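PDB 2GA8: hypothetical 39.9 kDa protein from Saccharomyces cerevisiae, which acts as an ATP-dependent P-loop kinase and could be involved in assembly of the endoplasmic reticulum membrane. Local coordinates for residues 229-240 with 252-261; 126-134 with 163-171. One frame throughout, in Å; residues are numbered along the deposited sequence.

Contact 1 (229-240 with 252-261); sequences TFSQTIPDIFVP and DQYCISKFTR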
loop_
_atom_site.group_PDB
_atom_site.type_symbol
_atom_site.label_atom_id
_atom_site.label_comp_id
_atom_site.label_asym_id
_atom_site.label_seq_id
_atom_site.Cartn_x
_atom_site.Cartn_y
_atom_site.Cartn_z
ATOM N N THR A 229 21.570 11.606 -3.250
ATOM C CA THR A 229 21.131 10.801 -4.384
ATOM C C THR A 229 19.660 10.876 -4.795
ATOM O O THR A 229 19.159 9.970 -5.468
ATOM C CB THR A 229 21.508 9.323 -4.159
ATOM O OG1 THR A 229 20.986 8.882 -2.900
ATOM C CG2 THR A 229 23.027 9.161 -4.156
ATOM N N PHE A 230 18.971 11.936 -4.390
ATOM C CA PHE A 230 17.581 12.121 -4.778
ATOM C C PHE A 230 17.632 12.374 -6.281
ATOM O O PHE A 230 18.610 12.940 -6.783
ATOM C CB PHE A 230 16.978 13.336 -4.066
ATOM C CG PHE A 230 16.712 13.120 -2.601
ATOM C CD1 PHE A 230 15.771 12.179 -2.180
ATOM C CD2 PHE A 230 17.371 13.887 -1.641
ATOM C CE1 PHE A 230 15.486 12.010 -0.826
ATOM C CE2 PHE A 230 17.092 13.726 -0.284
ATOM C CZ PHE A 230 16.147 12.787 0.126
ATOM N N SER A 231 16.593 11.962 -7.001
ATOM C CA SER A 231 16.571 12.139 -8.449
ATOM C C SER A 231 15.389 12.952 -8.972
ATOM O O SER A 231 14.239 12.718 -8.598
ATOM C CB SER A 231 16.578 10.775 -9.141
ATOM O OG SER A 231 16.496 10.929 -10.548
ATOM N N GLN A 232 15.684 13.899 -9.855
ATOM C CA GLN A 232 14.653 14.742 -10.443
ATOM C C GLN A 232 13.768 13.942 -11.407
ATOM O O GLN A 232 12.693 14.396 -11.789
ATOM C CB GLN A 232 15.308 15.907 -11.193
ATOM C CG GLN A 232 14.350 17.001 -11.628
ATOM C CD GLN A 232 13.624 17.638 -10.455
ATOM O OE1 GLN A 232 14.243 18.022 -9.462
ATOM N NE2 GLN A 232 12.306 17.760 -10.569
ATOM N N THR A 233 14.213 12.750 -11.786
ATOM C CA THR A 233 13.458 11.925 -12.731
ATOM C C THR A 233 12.267 11.176 -12.145
ATOM O O THR A 233 11.468 10.614 -12.889
ATOM C CB THR A 233 14.354 10.875 -13.401
ATOM O OG1 THR A 233 14.808 9.940 -12.415
ATOM C CG2 THR A 233 15.547 11.542 -14.063
ATOM N N ILE A 234 12.149 11.173 -10.821
ATOM C CA ILE A 234 11.061 10.468 -10.143
ATOM C C ILE A 234 9.861 11.384 -9.922
ATOM O O ILE A 234 9.947 12.365 -9.193
ATOM C CB ILE A 234 11.555 9.907 -8.783
ATOM C CG1 ILE A 234 12.746 8.971 -9.017
ATOM C CG2 ILE A 234 10.422 9.173 -8.065
ATOM C CD1 ILE A 234 12.408 7.695 -9.787
ATOM N N PRO A 235 8.715 11.064 -10.547
ATOM C CA PRO A 235 7.513 11.889 -10.402
ATOM C C PRO A 235 6.756 11.615 -9.113
ATOM O O PRO A 235 7.013 10.622 -8.435
ATOM C CB PRO A 235 6.695 11.498 -11.619
ATOM C CG PRO A 235 6.936 10.006 -11.667
ATOM C CD PRO A 235 8.444 9.895 -11.405
ATOM N N ASP A 236 5.828 12.504 -8.776
ATOM C CA ASP A 236 5.008 12.318 -7.587
ATOM C C ASP A 236 3.959 11.270 -7.932
ATOM O O ASP A 236 3.364 11.311 -9.007
ATOM C CB ASP A 236 4.292 13.617 -7.190
ATOM C CG ASP A 236 5.221 14.634 -6.551
ATOM O OD1 ASP A 236 6.352 14.266 -6.177
ATOM O OD2 ASP A 236 4.807 15.805 -6.410
ATOM N N ILE A 237 3.743 10.331 -7.021
ATOM C CA ILE A 237 2.750 9.284 -7.225
ATOM C C ILE A 237 1.725 9.436 -6.115
ATOM O O ILE A 237 2.077 9.390 -4.938
ATOM C CB ILE A 237 3.387 7.887 -7.130
ATOM C CG1 ILE A 237 4.471 7.742 -8.197
ATOM C CG2 ILE A 237 2.316 6.810 -7.310
ATOM C CD1 ILE A 237 5.331 6.505 -8.027
ATOM N N PHE A 238 0.467 9.630 -6.493
ATOM C CA PHE A 238 -0.613 9.793 -5.527
ATOM C C PHE A 238 -1.447 8.528 -5.430
ATOM O O PHE A 238 -1.916 8.005 -6.435
ATOM C CB PHE A 238 -1.494 10.970 -5.937
ATOM C CG PHE A 238 -0.786 12.285 -5.871
ATOM C CD1 PHE A 238 -0.696 12.975 -4.670
ATOM C CD2 PHE A 238 -0.151 12.803 -6.997
ATOM C CE1 PHE A 238 0.022 14.167 -4.587
ATOM C CE2 PHE A 238 0.569 13.994 -6.922
ATOM C CZ PHE A 238 0.656 14.674 -5.719
ATOM N N VAL A 239 -1.627 8.043 -4.209
ATOM C CA VAL A 239 -2.391 6.826 -4.003
ATOM C C VAL A 239 -3.629 7.095 -3.160
ATOM O O VAL A 239 -3.611 7.924 -2.245
ATOM C CB VAL A 239 -1.516 5.727 -3.343
ATOM C CG1 VAL A 239 -0.275 5.476 -4.197
ATOM C CG2 VAL A 239 -1.106 6.140 -1.953
ATOM N N PRO A 240 -4.731 6.397 -3.468
ATOM C CA PRO A 240 -5.984 6.571 -2.733
ATOM C C PRO A 240 -5.907 6.160 -1.270
ATOM O O PRO A 240 -5.042 5.379 -0.867
ATOM C CB PRO A 240 -6.966 5.714 -3.524
ATOM C CG PRO A 240 -6.091 4.591 -4.013
ATOM C CD PRO A 240 -4.859 5.336 -4.482
ATOM N N ASP A 252 -5.914 10.663 -3.875
ATOM C CA ASP A 252 -4.638 11.220 -3.441
ATOM C C ASP A 252 -4.448 11.492 -1.952
ATOM O O ASP A 252 -4.161 12.623 -1.559
ATOM C CB ASP A 252 -4.374 12.511 -4.218
ATOM C CG ASP A 252 -4.827 12.419 -5.659
ATOM O OD1 ASP A 252 -4.564 11.381 -6.304
ATOM O OD2 ASP A 252 -5.443 13.388 -6.152
ATOM N N GLN A 253 -4.579 10.462 -1.126
ATOM C CA GLN A 253 -4.405 10.629 0.313
ATOM C C GLN A 253 -2.952 10.459 0.719
ATOM O O GLN A 253 -2.524 10.947 1.767
ATOM C CB GLN A 253 -5.276 9.625 1.071
ATOM C CG GLN A 253 -6.755 9.879 0.900
ATOM C CD GLN A 253 -7.193 11.186 1.534
ATOM O OE1 GLN A 253 -8.138 11.826 1.076
ATOM N NE2 GLN A 253 -6.513 11.582 2.604
ATOM N N TYR A 254 -2.187 9.763 -0.114
ATOM C CA TYR A 254 -0.784 9.540 0.176
ATOM C C TYR A 254 0.046 9.865 -1.053
ATOM O O TYR A 254 -0.252 9.403 -2.151
ATOM C CB TYR A 254 -0.560 8.084 0.592
ATOM C CG TYR A 254 -1.460 7.646 1.723
ATOM C CD1 TYR A 254 -1.140 7.932 3.048
ATOM C CD2 TYR A 254 -2.661 6.983 1.462
ATOM C CE1 TYR A 254 -1.994 7.567 4.089
ATOM C CE2 TYR A 254 -3.518 6.620 2.486
ATOM C CZ TYR A 254 -3.181 6.914 3.797
ATOM O OH TYR A 254 -4.035 6.556 4.814
ATOM N N CYS A 255 1.072 10.685 -0.868
ATOM C CA CYS A 255 1.944 11.039 -1.971
ATOM C C CYS A 255 3.313 10.411 -1.797
ATOM O O CYS A 255 3.940 10.541 -0.743
ATOM C CB CYS A 255 2.132 12.551 -2.077
ATOM S SG CYS A 255 3.355 12.981 -3.352
ATOM N N ILE A 256 3.765 9.717 -2.833
ATOM C CA ILE A 256 5.084 9.107 -2.828
ATOM C C ILE A 256 5.857 9.947 -3.835
ATOM O O ILE A 256 5.591 9.883 -5.036
ATOM C CB ILE A 256 5.030 7.643 -3.303
ATOM C CG1 ILE A 256 4.185 6.821 -2.331
ATOM C CG2 ILE A 256 6.435 7.072 -3.402
ATOM C CD1 ILE A 256 3.894 5.417 -2.813
ATOM N N SER A 257 6.803 10.741 -3.342
ATOM C CA SER A 257 7.585 11.627 -4.204
ATOM C C SER A 257 9.026 11.178 -4.387
ATOM O O SER A 257 9.435 10.128 -3.891
ATOM C CB SER A 257 7.604 13.040 -3.616
ATOM O OG SER A 257 8.442 13.077 -2.469
ATOM N N LYS A 258 9.801 11.999 -5.091
ATOM C CA LYS A 258 11.209 11.699 -5.316
ATOM C C LYS A 258 11.935 11.607 -3.972
ATOM O O LYS A 258 12.981 10.972 -3.867
ATOM C CB LYS A 258 11.865 12.787 -6.174
ATOM C CG LYS A 258 11.846 14.182 -5.539
ATOM C CD LYS A 258 12.635 15.205 -6.364
ATOM C CE LYS A 258 12.011 15.431 -7.737
ATOM N NZ LYS A 258 10.639 16.005 -7.656
ATOM N N PHE A 259 11.376 12.232 -2.940
ATOM C CA PHE A 259 12.016 12.208 -1.626
ATOM C C PHE A 259 11.721 10.945 -0.837
ATOM O O PHE A 259 12.418 10.636 0.127
ATOM C CB PHE A 259 11.606 13.440 -0.820
ATOM C CG PHE A 259 12.064 14.726 -1.433
ATOM C CD1 PHE A 259 13.419 15.026 -1.509
ATOM C CD2 PHE A 259 11.148 15.614 -1.985
ATOM C CE1 PHE A 259 13.859 16.191 -2.132
ATOM C CE2 PHE A 259 11.575 16.778 -2.608
ATOM C CZ PHE A 259 12.935 17.066 -2.683
ATOM N N THR A 260 10.693 10.213 -1.251
ATOM C CA THR A 260 10.328 8.977 -0.570
ATOM C C THR A 260 11.302 7.866 -0.961
ATOM O O THR A 260 11.274 7.375 -2.091
ATOM C CB THR A 260 8.907 8.536 -0.947
ATOM O OG1 THR A 260 8.003 9.645 -0.808
ATOM C CG2 THR A 260 8.457 7.405 -0.042
ATOM N N ARG A 261 12.156 7.467 -0.021
ATOM C CA ARG A 261 13.138 6.422 -0.283
ATOM C C ARG A 261 12.789 5.121 0.440
ATOM O O ARG A 261 13.455 4.102 0.269
ATOM C CB ARG A 261 14.529 6.909 0.136
ATOM C CG ARG A 261 14.920 8.243 -0.495
ATOM C CD ARG A 261 15.045 8.152 -2.021
ATOM N NE ARG A 261 16.293 7.515 -2.442
ATOM C CZ ARG A 261 17.481 8.120 -2.447
ATOM N NH1 ARG A 261 17.587 9.389 -2.065
ATOM N NH2 ARG A 261 18.569 7.450 -2.806
HETATM O O HOH W 1 8.827 13.846 -7.230
HETATM O O HOH W 2 7.670 8.769 -6.534
HETATM O O HOH W 3 8.236 16.451 -5.158
#

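Contact 2 (126-134 with 163-171); sequences ARGGTANAI and GFHLSRRCL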
loop_
_atom_site.group_PDB
_atom_site.type_symbol
_atom_site.label_atom_id
_atom_site.label_comp_id
_atom_site.label_asym_id
_atom_site.label_seq_id
_atom_site.Cartn_x
_atom_site.Cartn_y
_atom_site.Cartn_z
ATOM N N ALA A 126 -8.061 0.471 -12.732
ATOM C CA ALA A 126 -8.263 -0.938 -13.021
ATOM C C ALA A 126 -9.739 -1.275 -12.817
ATOM O O ALA A 126 -10.601 -0.425 -13.026
ATOM C CB ALA A 126 -7.378 -1.801 -12.131
ATOM N N ARG A 127 -10.040 -2.491 -12.383
ATOM C CA ARG A 127 -11.439 -2.879 -12.241
ATOM C C ARG A 127 -12.272 -2.089 -11.237
ATOM O O ARG A 127 -13.494 -2.126 -11.295
ATOM C CB ARG A 127 -11.548 -4.382 -11.965
ATOM C CG ARG A 127 -11.229 -4.849 -10.555
ATOM C CD ARG A 127 -11.353 -6.372 -10.524
ATOM N NE ARG A 127 -11.890 -6.886 -9.268
ATOM C CZ ARG A 127 -11.152 -7.366 -8.272
ATOM N NH1 ARG A 127 -9.827 -7.400 -8.373
ATOM N NH2 ARG A 127 -11.744 -7.830 -7.180
ATOM N N GLY A 128 -11.616 -1.361 -10.338
ATOM C CA GLY A 128 -12.340 -0.576 -9.353
ATOM C C GLY A 128 -12.746 0.794 -9.874
ATOM O O GLY A 128 -13.529 1.504 -9.244
ATOM N N GLY A 129 -12.213 1.178 -11.027
ATOM C CA GLY A 129 -12.565 2.469 -11.590
ATOM C C GLY A 129 -11.817 3.622 -10.952
ATOM O O GLY A 129 -10.816 3.423 -10.266
ATOM N N THR A 130 -12.318 4.836 -11.156
ATOM C CA THR A 130 -11.661 6.026 -10.627
ATOM C C THR A 130 -11.499 6.091 -9.113
ATOM O O THR A 130 -10.598 6.769 -8.619
ATOM C CB THR A 130 -12.380 7.308 -11.091
ATOM O OG1 THR A 130 -13.727 7.300 -10.612
ATOM C CG2 THR A 130 -12.383 7.388 -12.606
ATOM N N ALA A 131 -12.358 5.392 -8.376
ATOM C CA ALA A 131 -12.289 5.411 -6.917
ATOM C C ALA A 131 -10.968 4.871 -6.367
ATOM O O ALA A 131 -10.545 5.252 -5.279
ATOM C CB ALA A 131 -13.456 4.629 -6.326
ATOM N N ASN A 132 -10.322 3.976 -7.111
ATOM C CA ASN A 132 -9.049 3.410 -6.665
ATOM C C ASN A 132 -7.915 3.843 -7.585
ATOM O O ASN A 132 -6.868 3.202 -7.643
ATOM C CB ASN A 132 -9.124 1.880 -6.655
ATOM C CG ASN A 132 -10.292 1.360 -5.843
ATOM O OD1 ASN A 132 -11.135 0.625 -6.352
ATOM N ND2 ASN A 132 -10.344 1.734 -4.573
ATOM N N ALA A 133 -8.126 4.936 -8.307
ATOM C CA ALA A 133 -7.120 5.425 -9.237
ATOM C C ALA A 133 -5.805 5.834 -8.583
ATOM O O ALA A 133 -5.780 6.354 -7.463
ATOM C CB ALA A 133 -7.679 6.610 -10.038
ATOM N N ILE A 134 -4.720 5.572 -9.302
ATOM C CA ILE A 134 -3.372 5.959 -8.896
ATOM C C ILE A 134 -3.114 7.148 -9.815
ATOM O O ILE A 134 -3.454 7.093 -10.997
ATOM C CB ILE A 134 -2.341 4.855 -9.214
ATOM C CG1 ILE A 134 -2.606 3.629 -8.337
ATOM C CG2 ILE A 134 -0.920 5.389 -9.011
ATOM C CD1 ILE A 134 -1.887 2.376 -8.812
ATOM N N GLY A 163 -7.068 1.980 0.730
ATOM C CA GLY A 163 -7.491 2.859 -0.338
ATOM C C GLY A 163 -7.878 2.119 -1.601
ATOM O O GLY A 163 -8.465 2.696 -2.514
ATOM N N PHE A 164 -7.556 0.833 -1.659
ATOM C CA PHE A 164 -7.878 0.040 -2.835
ATOM C C PHE A 164 -9.132 -0.795 -2.645
ATOM O O PHE A 164 -9.459 -1.653 -3.465
ATOM C CB PHE A 164 -6.673 -0.822 -3.205
ATOM C CG PHE A 164 -5.558 -0.028 -3.812
ATOM C CD1 PHE A 164 -5.468 0.116 -5.192
ATOM C CD2 PHE A 164 -4.645 0.651 -3.005
ATOM C CE1 PHE A 164 -4.490 0.928 -5.767
ATOM C CE2 PHE A 164 -3.663 1.466 -3.569
ATOM C CZ PHE A 164 -3.588 1.604 -4.952
ATOM N N HIS A 165 -9.839 -0.528 -1.557
ATOM C CA HIS A 165 -11.082 -1.229 -1.288
ATOM C C HIS A 165 -12.038 -0.797 -2.402
ATOM O O HIS A 165 -12.101 0.386 -2.745
ATOM C CB HIS A 165 -11.638 -0.795 0.071
ATOM C CG HIS A 165 -12.580 -1.780 0.682
ATOM N ND1 HIS A 165 -12.159 -2.973 1.229
ATOM C CD2 HIS A 165 -13.926 -1.758 0.820
ATOM C CE1 HIS A 165 -13.206 -3.644 1.678
ATOM N NE2 HIS A 165 -14.290 -2.928 1.441
ATOM N N LEU A 166 -12.764 -1.740 -2.986
ATOM C CA LEU A 166 -13.702 -1.381 -4.040
ATOM C C LEU A 166 -14.794 -0.512 -3.423
ATOM O O LEU A 166 -15.173 -0.714 -2.266
ATOM C CB LEU A 166 -14.305 -2.639 -4.666
ATOM C CG LEU A 166 -13.295 -3.496 -5.433
ATOM C CD1 LEU A 166 -13.937 -4.805 -5.869
ATOM C CD2 LEU A 166 -12.779 -2.707 -6.627
ATOM N N SER A 167 -15.286 0.460 -4.184
ATOM C CA SER A 167 -16.324 1.350 -3.681
ATOM C C SER A 167 -17.623 0.593 -3.462
ATOM O O SER A 167 -17.846 -0.471 -4.042
ATOM C CB SER A 167 -16.575 2.500 -4.660
ATOM O OG SER A 167 -17.173 2.027 -5.853
ATOM N N ARG A 168 -18.484 1.155 -2.626
ATOM C CA ARG A 168 -19.763 0.529 -2.340
ATOM C C ARG A 168 -20.599 0.415 -3.609
ATOM O O ARG A 168 -21.295 -0.582 -3.810
ATOM C CB ARG A 168 -20.505 1.329 -1.271
ATOM C CG ARG A 168 -19.821 1.302 0.093
ATOM C CD ARG A 168 -20.563 2.159 1.109
ATOM N NE ARG A 168 -20.719 3.533 0.645
ATOM C CZ ARG A 168 -21.892 4.144 0.502
ATOM N NH1 ARG A 168 -21.943 5.398 0.070
ATOM N NH2 ARG A 168 -23.017 3.502 0.792
ATOM N N ARG A 169 -20.532 1.427 -4.471
ATOM C CA ARG A 169 -21.293 1.396 -5.716
ATOM C C ARG A 169 -20.713 0.335 -6.641
ATOM O O ARG A 169 -21.417 -0.239 -7.467
ATOM C CB ARG A 169 -21.271 2.760 -6.412
ATOM C CG ARG A 169 -22.022 2.768 -7.739
ATOM C CD ARG A 169 -22.156 4.165 -8.348
ATOM N NE ARG A 169 -23.085 5.019 -7.610
ATOM C CZ ARG A 169 -22.781 5.689 -6.501
ATOM N NH1 ARG A 169 -21.560 5.616 -5.985
ATOM N NH2 ARG A 169 -23.702 6.434 -5.905
ATOM N N CYS A 170 -19.417 0.081 -6.499
ATOM C CA CYS A 170 -18.756 -0.926 -7.309
ATOM C C CYS A 170 -19.264 -2.299 -6.860
ATOM O O CYS A 170 -19.565 -3.169 -7.678
ATOM C CB CYS A 170 -17.240 -0.825 -7.114
ATOM S SG CYS A 170 -16.261 -1.747 -8.308
ATOM N N LEU A 171 -19.371 -2.485 -5.551
ATOM C CA LEU A 171 -19.841 -3.752 -5.008
ATOM C C LEU A 171 -21.289 -4.028 -5.410
ATOM O O LEU A 171 -21.718 -5.181 -5.442
ATOM C CB LEU A 171 -19.702 -3.758 -3.482
ATOM C CG LEU A 171 -18.277 -3.619 -2.927
ATOM C CD1 LEU A 171 -18.325 -3.645 -1.412
ATOM C CD2 LEU A 171 -17.391 -4.749 -3.450
HETATM O O HOH W 4 -13.821 1.010 -6.574
#

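Contact 1 (229-240 with 252-261)
Phe230 and Phe259 meet as a T-shaped pair with ring centroids 5.0 Å apart: CD1 of Phe259 comes down over the centre of the Phe230 face, while Lys258 O sits at the edge of the same ring. Next to it Arg261, its chain folded at chi2 and chi3, runs past Phe230 CD1 and sends NH2 to Thr229 OG1 in an almost straight bond (174°) lying in the guanidinium plane. NE and NH1 of Arg261 donate to Tyr23 O and Leu226 O. A leucine in place of Arg261 would probably leave Thr229 OG1 without this donor and those two carbonyls without their mates.

Further along, Lys258 fills the hollow of the 231-234 turn, its CB 3.4 Å from Ser231 O; its bent end crosses the Gln232 amide at a slant, CE 3.7 Å from Gln232 NE2. Water 1 joins Lys258 NZ and N to Ile234 O and Asp236 OD1. Beyond Asp236 the segments pair as two strands of an antiparallel hairpin, interrupted by a classic beta bulge in which Val239 O accepts from both Gln253 N and Tyr254 N. On one face Phe238 is wedged between Asp252 and Cys255; a chi1 of 174° swings the Cys255 SG away from its own amide and toward the Phe238 ring, 4.2 Å from the centroid in an oblique sulfur-aromatic contact. On the other, Val239 CG2 is pressed to 3.2 Å from Tyr254 CB, and the CB atoms of Ile237 and Ile256 approach each other.

The face carrying Ile237, Val239, Tyr254 and Ile256 packs on helix 192-206 through its aliphatic residues, with Tyr254 and Ile256 also reaching strand 156-160; strand 134-136 continues the sheet beyond strand 237-243.

Contact 2 (126-134 with 163-171)
The ring of Phe164 meets Ile134 CG1 at its edge, close to the ring plane, with CZ 4.1 Å away, and Asn132 O approaches it obliquely; Phe195 makes an edge-to-face pair with the same ring. The contact joins the loop between strands 123-125 and 134-136, which begins with a type I turn, to the segment leading into helix 168-171, where Ser167 is the N-cap and its OG accepts from Cys170 N. At its centre the Asn132 amide, brought across with CG beside the backbone N (chi1 -54°), spends its ND2 on two carbonyls. Gly163 O is 2.9 Å from ND2 and tilted from the amide plane; His165 O is equally close and lies in that plane, although ND2 stands above the His165 carbonyl plane. Two bonds donated by one nitrogen hold the amide against rotation. Leu166 crosses Asn132 at about a right angle and presses CD2 to 3.5 Å from Gly128 CA, a tight fit where a side chain on Gly128 would also run into Asn132 OD1. Arg127 NH2 touches Leu166 CD1, while its NH1 bonds to Asn193 OD1. Water 4 finishes the join, donating to Gly128 O and to Asn132 OD1 and accepting from Ser167 N at 2.9 Å.

The two contacts lie in series along the chain, their centres about 22 Å apart, yet they share a border. Pro240 of contact 1 packs its CD 3.3 Å from Ala133 O of contact 2, and its CG lies 3.4 Å from Gly163 O, the carbonyl that also receives Asn132. Ile237 CG2 and Ile134 CG2 meet at 3.9 Å, and both residues touch helix 192-206. Both contacts lie near the probable ATP site: the side chain of Tyr254 is about 7 Å from that of Ser38, and that of His165 about 10 Å from that of Pro33. A mercury ion lies about 2 Å from the Cys255 side chain, and one lies about 3 Å from that of Cys170.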